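PDB 4EWC: putative nucleoprotein from Infectious salmon anemia virus, which encapsidates the negative-strand viral RNA, shielding it from nucleases and forming the ribonucleoprotein that serves as template for transcription and replication. Local coordinates for residues A[283-288]-A[321-326]; A[111-116]-A[300-305]; A[272-277]-A[472-477]. All coordinates share one frame; numbering follows the deposited sequence.

How the interactions relate
From the N terminus, residues 111-116, at the end of helix 96-114, come first and pair with 300-305 in interaction 2, closing a long loop across 183 residues. Inside that loop begin the first segments of the other two contacts: 272-277, which waits until 472-477 to close interaction 3, and 283-288, which meets 321-326 in interaction 1. Interaction 2 therefore crosses both others, while interaction 1 lies wholly within the span of interaction 3. Interactions 1 and 2, with centres about 17 Å apart, touch where Arg323 packs on Ile115. Interaction 3 stands apart and ties the short helix 272-275 to the loop between helix 457-463 and strand 488-491.

Interaction 1: residues A[283-288]-A[321-326]; sequences RTNGFN and MKRIKN
Lys322 reaches from helix 315-326 to the loop that follows helix 279-284, and its NZ donates a hydrogen bond of 2.9 Å to Asn285 O. The ammonium arrives in the carbonyl plane on a lone pair, with a C=O...N angle of 135°. Gly286 O lies 2.8 Å from Lys322 NZ, but the angle there is too poor for a hydrogen bond. On its way the aliphatic part of the lysine passes Phe287, Lys322 CD coming within 3.6 Å of Phe287 CE1, and the two side chains run in opposite directions. CG of Lys322 is anti to the backbone N and the chain stays extended beyond it, which gives the amine the full reach it needs. Beside this pair, Asn285 OD1 lies 2.8 Å from Arg323 NH2, the amide and guanidinium planes being 81° apart; the amide's ND2 is bonded to Met281 O in the preceding helix.

A Schellman motif sets up the lysine's target. Gly286, the first residue to leave helical geometry after helix 279-284, has positive phi (82°), a conformation easy for a residue without CB, and its N bonds back to Arg283 O. Phe287 also rests on Met319. A lysine suits this place because its methylenes can lie against an aromatic ring while its charge reaches carbonyl oxygens at a helix C terminus, where the helix dipole would probably add to the attraction.

Interaction 2: residues A[111-116]-A[300-305]; sequences AAANIE and IPSKYL
The C-terminal end of helix 96-114 meets the start of the short helix 302-305, and a buried asparagine makes the link. Asn114 ND2 donates a hydrogen bond of 2.7 Å to Ile300 O. It is nearly straight, 169° at the hydrogen, and the acceptor lies close to the amide plane, although the donor is tilted 17° from the carbonyl plane. The same ND2 also bonds Ala298 O, so both bonds of the amide nitrogen go to backbone just ahead of the short helix.

With CG anti to the carbonyl carbon (chi1 -77°), the amide swings across to the facing segment. Its OD1 comes 3.1 Å from Ser302 CB, while the Leu305 side chain crosses the asparagine at about a right angle and brings CD2 to 3.5 Å from Asn114 CG. Ala113 CB meets Ser302 CB at 4.2 Å; these small side chains allow the close approach of the backbones, whose CA atoms are 5.5 Å apart at Asn114 and Ser302. Leu305 also packs on Leu316, carrying the apolar surface on to helix 315-326.

Pro301 occupies the N-cap position, and Glu110 OE2 accepts a weak hydrogen bond from Ser302 N, one of the amides exposed at a helix start. The arrangement is that of a helix N terminus docked against a longer helix, with a side-chain amide holding the incoming loop through its carbonyls.

Interaction 3: residues A[272-277]-A[472-477]; sequences DQLFAP and SNIKAN
Phe275 projects toward the 472-477 loop and brings CD1 and CE1 of its ring in among Ile474, Ala476 and Asn477. The side chains of Phe275 and Ile474 cross at about a right angle, and the isoleucine offers its CG2 methyl to Phe275 CE1 at 3.6 Å. That methyl meets the ring obliquely. Ala476 O, by contrast, lies at the ring edge, near the ring plane, 3.3 Å from Phe275 CE1, where the slightly positive hydrogens of an aromatic ring sit comfortably beside a carbonyl oxygen. The methyl of Ala476 adds a looser apolar contact, its CB 4.0 Å from Phe275 CE1, and the backbone of Asn477 approaches the ring obliquely, its C being 3.5 Å from Phe275 CD1.

The ring is placed by the first torsion of Phe275, where CG stands anti to the carbonyl carbon (chi1 -68°). In Ile474, CG2 stands anti to the backbone N, while CG1 extends the other branch toward the neighbouring leucine, so that Leu274 CD2 meets Ile474 CD1 at 4.3 Å. A broad flat ring suits a loop without regular structure, since it can meet methyls and peptide groups alike, and the branched isoleucine can serve two partners at once. No hydrogen bond joins the two segments.

Within 272-277, Gln273 NE2 bonds Pro277 O and so bridges the turn after the short helix, while its OE1 accepts from Gly297 N. Asp272 forms a salt bridge with Arg182. Helix 438-449 meets three of the contact's residues: Leu274 packs on its Thr443, Phe275 on Cys444 and Ile474 on Val440, while Asn477 touches Ala96 at the start of helix 96-114.

Interaction 1: residues A[283-288]-A[321-326]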
loop_
_atom_site.group_PDB
_atom_site.type_symbol
_atom_site.label_atom_id
_atom_site.label_comp_id
_atom_site.label_asym_id
_atom_site.label_seq_id
_atom_site.Cartn_x
_atom_site.Cartn_y
_atom_site.Cartn_z
ATOM N N ARG A 283 -14.688 5.594 22.582
ATOM C CA ARG A 283 -14.038 6.329 23.673
ATOM C C ARG A 283 -15.016 6.665 24.804
ATOM O O ARG A 283 -14.664 6.575 25.980
ATOM C CB ARG A 283 -13.314 7.584 23.172
ATOM C CG ARG A 283 -11.964 7.311 22.507
ATOM C CD ARG A 283 -11.345 8.576 21.918
ATOM N NE ARG A 283 -10.006 8.336 21.374
ATOM C CZ ARG A 283 -9.487 8.998 20.339
ATOM N NH1 ARG A 283 -10.198 9.944 19.727
ATOM N NH2 ARG A 283 -8.259 8.708 19.908
ATOM N N THR A 284 -16.245 7.010 24.438
ATOM C CA THR A 284 -17.283 7.411 25.382
ATOM C C THR A 284 -17.782 6.213 26.172
ATOM O O THR A 284 -18.371 6.357 27.242
ATOM C CB THR A 284 -18.477 8.047 24.623
ATOM O OG1 THR A 284 -18.008 9.160 23.858
ATOM C CG2 THR A 284 -19.566 8.529 25.559
ATOM N N ASN A 285 -17.547 5.022 25.638
ATOM C CA ASN A 285 -17.946 3.804 26.329
ATOM C C ASN A 285 -16.766 3.132 27.016
ATOM O O ASN A 285 -16.905 2.065 27.603
ATOM C CB ASN A 285 -18.648 2.842 25.371
ATOM C CG ASN A 285 -20.060 3.285 25.036
ATOM O OD1 ASN A 285 -21.036 2.691 25.500
ATOM N ND2 ASN A 285 -20.175 4.346 24.234
ATOM N N GLY A 286 -15.604 3.771 26.938
ATOM C CA GLY A 286 -14.437 3.292 27.639
ATOM C C GLY A 286 -13.694 2.196 26.914
ATOM O O GLY A 286 -12.999 1.384 27.535
ATOM N N PHE A 287 -13.840 2.162 25.593
ATOM C CA PHE A 287 -13.070 1.232 24.779
ATOM C C PHE A 287 -11.950 1.993 24.116
ATOM O O PHE A 287 -12.102 3.165 23.736
ATOM C CB PHE A 287 -13.936 0.586 23.715
ATOM C CG PHE A 287 -14.907 -0.428 24.255
ATOM C CD1 PHE A 287 -16.033 -0.025 24.948
ATOM C CD2 PHE A 287 -14.709 -1.786 24.046
ATOM C CE1 PHE A 287 -16.918 -0.949 25.431
ATOM C CE2 PHE A 287 -15.605 -2.709 24.525
ATOM C CZ PHE A 287 -16.709 -2.296 25.218
ATOM N N ASN A 288 -10.812 1.326 23.998
ATOM C CA ASN A 288 -9.710 1.876 23.250
ATOM C C ASN A 288 -10.167 2.192 21.825
ATOM O O ASN A 288 -10.858 1.392 21.185
ATOM C CB ASN A 288 -8.564 0.880 23.207
ATOM C CG ASN A 288 -7.296 1.493 22.672
ATOM O OD1 ASN A 288 -7.218 1.883 21.494
ATOM N ND2 ASN A 288 -6.279 1.575 23.529
HETATM N N MSE A 321 -22.426 -5.778 26.903
HETATM C CA MSE A 321 -21.971 -6.640 27.982
HETATM C C MSE A 321 -21.267 -5.855 29.083
HETATM O O MSE A 321 -21.397 -6.187 30.258
HETATM C CB MSE A 321 -21.045 -7.743 27.461
HETATM C CG MSE A 321 -21.762 -8.947 26.901
HETATM SE SE MSE A 321 -20.577 -10.313 26.131
HETATM C CE MSE A 321 -19.703 -10.868 27.804
ATOM N N LYS A 322 -20.518 -4.825 28.705
ATOM C CA LYS A 322 -19.779 -4.014 29.677
ATOM C C LYS A 322 -20.742 -3.120 30.450
ATOM O O LYS A 322 -20.605 -2.937 31.664
ATOM C CB LYS A 322 -18.703 -3.177 28.963
ATOM C CG LYS A 322 -17.935 -2.211 29.834
ATOM C CD LYS A 322 -17.008 -1.338 28.994
ATOM C CE LYS A 322 -16.081 -0.520 29.866
ATOM N NZ LYS A 322 -15.107 0.279 29.071
ATOM N N ARG A 323 -21.722 -2.577 29.729
ATOM C CA ARG A 323 -22.682 -1.633 30.294
ATOM C C ARG A 323 -23.536 -2.319 31.341
ATOM O O ARG A 323 -23.781 -1.785 32.421
ATOM C CB ARG A 323 -23.575 -1.086 29.192
ATOM C CG ARG A 323 -24.690 -0.193 29.676
ATOM C CD ARG A 323 -25.614 0.186 28.522
ATOM N NE ARG A 323 -24.875 0.599 27.329
ATOM C CZ ARG A 323 -24.351 1.814 27.142
ATOM N NH1 ARG A 323 -24.472 2.751 28.077
ATOM N NH2 ARG A 323 -23.696 2.092 26.019
ATOM N N ILE A 324 -23.987 -3.516 31.000
ATOM C CA ILE A 324 -24.744 -4.354 31.913
ATOM C C ILE A 324 -23.854 -4.953 33.014
ATOM O O ILE A 324 -24.354 -5.458 34.018
ATOM C CB ILE A 324 -25.440 -5.483 31.142
ATOM C CG1 ILE A 324 -26.648 -6.001 31.922
ATOM C CG2 ILE A 324 -24.454 -6.595 30.818
ATOM C CD1 ILE A 324 -27.634 -6.781 31.079
ATOM N N LYS A 325 -22.537 -4.899 32.828
ATOM C CA LYS A 325 -21.613 -5.363 33.862
ATOM C C LYS A 325 -21.592 -4.372 35.019
ATOM O O LYS A 325 -21.384 -4.754 36.166
ATOM C CB LYS A 325 -20.197 -5.572 33.296
ATOM C CG LYS A 325 -19.112 -5.943 34.318
ATOM C CD LYS A 325 -19.345 -7.308 34.942
ATOM C CE LYS A 325 -18.248 -7.644 35.943
ATOM N NZ LYS A 325 -18.062 -6.576 36.963
ATOM N N ASN A 326 -21.822 -3.100 34.709
ATOM C CA ASN A 326 -21.855 -2.043 35.719
ATOM C C ASN A 326 -23.276 -1.761 36.232
ATOM O O ASN A 326 -23.597 -2.078 37.384
ATOM C CB ASN A 326 -21.216 -0.772 35.164
ATOM C CG ASN A 326 -19.825 -1.020 34.595
ATOM O OD1 ASN A 326 -19.077 -1.869 35.093
ATOM N ND2 ASN A 326 -19.476 -0.280 33.543
#

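Interaction 2: residues A[111-116]-A[300-305]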
loop_
_atom_site.group_PDB
_atom_site.type_symbol
_atom_site.label_atom_id
_atom_site.label_comp_id
_atom_site.label_asym_id
_atom_site.label_seq_id
_atom_site.Cartn_x
_atom_site.Cartn_y
_atom_site.Cartn_z
ATOM N N ALA A 111 -27.028 3.563 17.170
ATOM C CA ALA A 111 -26.178 2.580 17.829
ATOM C C ALA A 111 -26.714 2.190 19.214
ATOM O O ALA A 111 -26.607 1.037 19.630
ATOM C CB ALA A 111 -24.758 3.114 17.944
ATOM N N ALA A 112 -27.297 3.157 19.914
ATOM C CA ALA A 112 -27.805 2.933 21.260
ATOM C C ALA A 112 -29.146 2.240 21.236
ATOM O O ALA A 112 -29.691 1.879 22.276
ATOM C CB ALA A 112 -27.901 4.244 22.044
ATOM N N ALA A 113 -29.696 2.079 20.042
ATOM C CA ALA A 113 -30.899 1.265 19.858
ATOM C C ALA A 113 -30.437 -0.164 19.721
ATOM O O ALA A 113 -31.063 -1.095 20.227
ATOM C CB ALA A 113 -31.636 1.686 18.604
ATOM N N ASN A 114 -29.320 -0.308 19.017
ATOM C CA ASN A 114 -28.763 -1.599 18.674
ATOM C C ASN A 114 -28.043 -2.286 19.827
ATOM O O ASN A 114 -28.066 -3.515 19.912
ATOM C CB ASN A 114 -27.848 -1.482 17.448
ATOM C CG ASN A 114 -28.627 -1.359 16.152
ATOM O OD1 ASN A 114 -29.634 -2.042 15.960
ATOM N ND2 ASN A 114 -28.167 -0.489 15.257
ATOM N N ILE A 115 -27.408 -1.506 20.706
ATOM C CA ILE A 115 -26.742 -2.096 21.865
ATOM C C ILE A 115 -27.763 -2.634 22.864
ATOM O O ILE A 115 -27.539 -3.672 23.482
ATOM C CB ILE A 115 -25.722 -1.155 22.556
ATOM C CG1 ILE A 115 -26.339 0.218 22.820
ATOM C CG2 ILE A 115 -24.462 -1.018 21.716
ATOM C CD1 ILE A 115 -26.615 0.515 24.288
ATOM N N GLU A 116 -28.896 -1.953 23.005
ATOM C CA GLU A 116 -29.933 -2.438 23.913
ATOM C C GLU A 116 -30.619 -3.699 23.366
ATOM O O GLU A 116 -31.014 -4.585 24.130
ATOM C CB GLU A 116 -30.949 -1.330 24.232
ATOM N N ILE A 300 -26.974 0.724 11.558
ATOM C CA ILE A 300 -28.021 0.060 10.789
ATOM C C ILE A 300 -29.268 0.033 11.651
ATOM O O ILE A 300 -29.202 -0.351 12.813
ATOM C CB ILE A 300 -27.649 -1.372 10.417
ATOM C CG1 ILE A 300 -26.529 -1.372 9.386
ATOM C CG2 ILE A 300 -28.847 -2.108 9.886
ATOM C CD1 ILE A 300 -25.910 -2.728 9.178
ATOM N N PRO A 301 -30.405 0.475 11.091
ATOM C CA PRO A 301 -31.694 0.549 11.794
ATOM C C PRO A 301 -32.054 -0.766 12.485
ATOM O O PRO A 301 -32.107 -1.815 11.832
ATOM C CB PRO A 301 -32.683 0.873 10.669
ATOM C CG PRO A 301 -31.875 1.587 9.650
ATOM C CD PRO A 301 -30.502 0.983 9.709
ATOM N N SER A 302 -32.306 -0.700 13.790
ATOM C CA SER A 302 -32.435 -1.903 14.618
ATOM C C SER A 302 -33.506 -2.903 14.167
ATOM O O SER A 302 -33.353 -4.105 14.385
ATOM C CB SER A 302 -32.658 -1.522 16.080
ATOM O OG SER A 302 -33.985 -1.101 16.291
ATOM N N LYS A 303 -34.579 -2.414 13.547
ATOM C CA LYS A 303 -35.631 -3.294 13.044
ATOM C C LYS A 303 -35.079 -4.290 12.020
ATOM O O LYS A 303 -35.617 -5.382 11.852
ATOM C CB LYS A 303 -36.787 -2.490 12.432
ATOM N N TYR A 304 -33.999 -3.908 11.352
ATOM C CA TYR A 304 -33.400 -4.742 10.331
ATOM C C TYR A 304 -32.292 -5.624 10.903
ATOM O O TYR A 304 -32.147 -6.786 10.496
ATOM C CB TYR A 304 -32.837 -3.877 9.202
ATOM C CG TYR A 304 -33.838 -2.956 8.554
ATOM C CD1 TYR A 304 -35.130 -3.388 8.267
ATOM C CD2 TYR A 304 -33.486 -1.644 8.213
ATOM C CE1 TYR A 304 -36.058 -2.536 7.654
ATOM C CE2 TYR A 304 -34.402 -0.788 7.608
ATOM C CZ TYR A 304 -35.691 -1.247 7.329
ATOM O OH TYR A 304 -36.601 -0.416 6.725
ATOM N N LEU A 305 -31.509 -5.074 11.828
ATOM C CA LEU A 305 -30.339 -5.758 12.366
ATOM C C LEU A 305 -30.756 -6.905 13.279
ATOM O O LEU A 305 -30.040 -7.909 13.413
ATOM C CB LEU A 305 -29.453 -4.758 13.127
ATOM C CG LEU A 305 -27.970 -5.041 13.374
ATOM C CD1 LEU A 305 -27.204 -5.176 12.070
ATOM C CD2 LEU A 305 -27.333 -3.941 14.233
#

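Interaction 3: residues A[272-277]-A[472-477]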
loop_
_atom_site.group_PDB
_atom_site.type_symbol
_atom_site.label_atom_id
_atom_site.label_comp_id
_atom_site.label_asym_id
_atom_site.label_seq_id
_atom_site.Cartn_x
_atom_site.Cartn_y
_atom_site.Cartn_z
ATOM N N ASP A 272 -20.909 6.427 5.435
ATOM C CA ASP A 272 -20.895 7.336 6.583
ATOM C C ASP A 272 -19.794 7.006 7.556
ATOM O O ASP A 272 -19.208 7.901 8.167
ATOM C CB ASP A 272 -22.225 7.320 7.318
ATOM C CG ASP A 272 -23.399 7.576 6.394
ATOM O OD1 ASP A 272 -23.194 8.075 5.253
ATOM O OD2 ASP A 272 -24.542 7.274 6.817
ATOM N N GLN A 273 -19.507 5.723 7.725
ATOM C CA GLN A 273 -18.453 5.351 8.658
ATOM C C GLN A 273 -17.086 5.710 8.116
ATOM O O GLN A 273 -16.111 5.692 8.849
ATOM C CB GLN A 273 -18.539 3.876 9.027
ATOM C CG GLN A 273 -19.343 3.645 10.259
ATOM C CD GLN A 273 -19.386 2.193 10.620
ATOM O OE1 GLN A 273 -20.087 1.406 9.983
ATOM N NE2 GLN A 273 -18.610 1.810 11.630
ATOM N N LEU A 274 -17.016 6.030 6.828
ATOM C CA LEU A 274 -15.798 6.619 6.285
ATOM C C LEU A 274 -15.597 7.988 6.944
ATOM O O LEU A 274 -14.496 8.336 7.380
ATOM C CB LEU A 274 -15.890 6.754 4.775
ATOM C CG LEU A 274 -14.699 7.374 4.062
ATOM C CD1 LEU A 274 -13.434 6.801 4.601
ATOM C CD2 LEU A 274 -14.800 7.091 2.577
ATOM N N PHE A 275 -16.679 8.749 7.049
ATOM C CA PHE A 275 -16.595 10.089 7.608
ATOM C C PHE A 275 -16.633 10.132 9.117
ATOM O O PHE A 275 -15.994 10.989 9.723
ATOM C CB PHE A 275 -17.644 11.018 6.986
ATOM C CG PHE A 275 -17.379 11.303 5.548
ATOM C CD1 PHE A 275 -16.385 12.186 5.192
ATOM C CD2 PHE A 275 -18.075 10.638 4.551
ATOM C CE1 PHE A 275 -16.108 12.437 3.879
ATOM C CE2 PHE A 275 -17.804 10.870 3.235
ATOM C CZ PHE A 275 -16.815 11.786 2.895
ATOM N N ALA A 276 -17.373 9.220 9.730
ATOM C CA ALA A 276 -17.385 9.142 11.193
ATOM C C ALA A 276 -17.407 7.681 11.663
ATOM O O ALA A 276 -18.465 7.137 11.958
ATOM C CB ALA A 276 -18.565 9.940 11.765
ATOM N N PRO A 277 -16.224 7.048 11.706
ATOM C CA PRO A 277 -15.995 5.626 11.985
ATOM C C PRO A 277 -16.651 5.145 13.264
ATOM O O PRO A 277 -17.046 3.979 13.344
ATOM C CB PRO A 277 -14.477 5.538 12.165
ATOM C CG PRO A 277 -13.948 6.675 11.482
ATOM C CD PRO A 277 -14.962 7.755 11.453
ATOM N N SER A 472 -7.303 11.051 5.493
ATOM C CA SER A 472 -6.693 12.337 5.778
ATOM C C SER A 472 -6.720 13.314 4.588
ATOM O O SER A 472 -6.925 14.517 4.774
ATOM C CB SER A 472 -5.271 12.155 6.329
ATOM O OG SER A 472 -4.541 11.186 5.595
ATOM N N ASN A 473 -6.534 12.780 3.382
ATOM C CA ASN A 473 -6.586 13.563 2.146
ATOM C C ASN A 473 -8.011 13.979 1.742
ATOM O O ASN A 473 -8.210 14.746 0.808
ATOM C CB ASN A 473 -5.931 12.788 0.998
ATOM C CG ASN A 473 -4.423 12.659 1.159
ATOM O OD1 ASN A 473 -3.795 13.484 1.834
ATOM N ND2 ASN A 473 -3.832 11.625 0.545
ATOM N N ILE A 474 -9.003 13.487 2.467
ATOM C CA ILE A 474 -10.390 13.788 2.160
ATOM C C ILE A 474 -10.826 15.051 2.874
ATOM O O ILE A 474 -10.782 15.118 4.101
ATOM C CB ILE A 474 -11.323 12.609 2.575
ATOM C CG1 ILE A 474 -11.130 11.428 1.614
ATOM C CG2 ILE A 474 -12.782 13.068 2.636
ATOM C CD1 ILE A 474 -11.876 10.176 1.997
ATOM N N LYS A 475 -11.258 16.050 2.110
ATOM C CA LYS A 475 -11.626 17.344 2.706
ATOM C C LYS A 475 -13.114 17.443 3.088
ATOM O O LYS A 475 -13.486 18.226 3.947
ATOM C CB LYS A 475 -11.189 18.513 1.804
ATOM C CG LYS A 475 -9.714 18.480 1.376
ATOM C CD LYS A 475 -8.813 18.077 2.549
ATOM C CE LYS A 475 -7.328 18.055 2.170
ATOM N NZ LYS A 475 -6.482 17.660 3.349
ATOM N N ALA A 476 -13.962 16.636 2.457
ATOM C CA ALA A 476 -15.388 16.649 2.776
ATOM C C ALA A 476 -15.640 16.112 4.183
ATOM O O ALA A 476 -14.817 15.388 4.736
ATOM C CB ALA A 476 -16.173 15.838 1.752
ATOM N N ASN A 477 -16.789 16.449 4.758
ATOM C CA ASN A 477 -17.159 15.902 6.061
ATOM C C ASN A 477 -18.378 14.989 6.043
ATOM O O ASN A 477 -18.847 14.545 7.078
ATOM C CB ASN A 477 -17.385 17.044 7.030
ATOM C CG ASN A 477 -16.107 17.761 7.347
ATOM O OD1 ASN A 477 -15.032 17.143 7.345
ATOM N ND2 ASN A 477 -16.195 19.070 7.605
#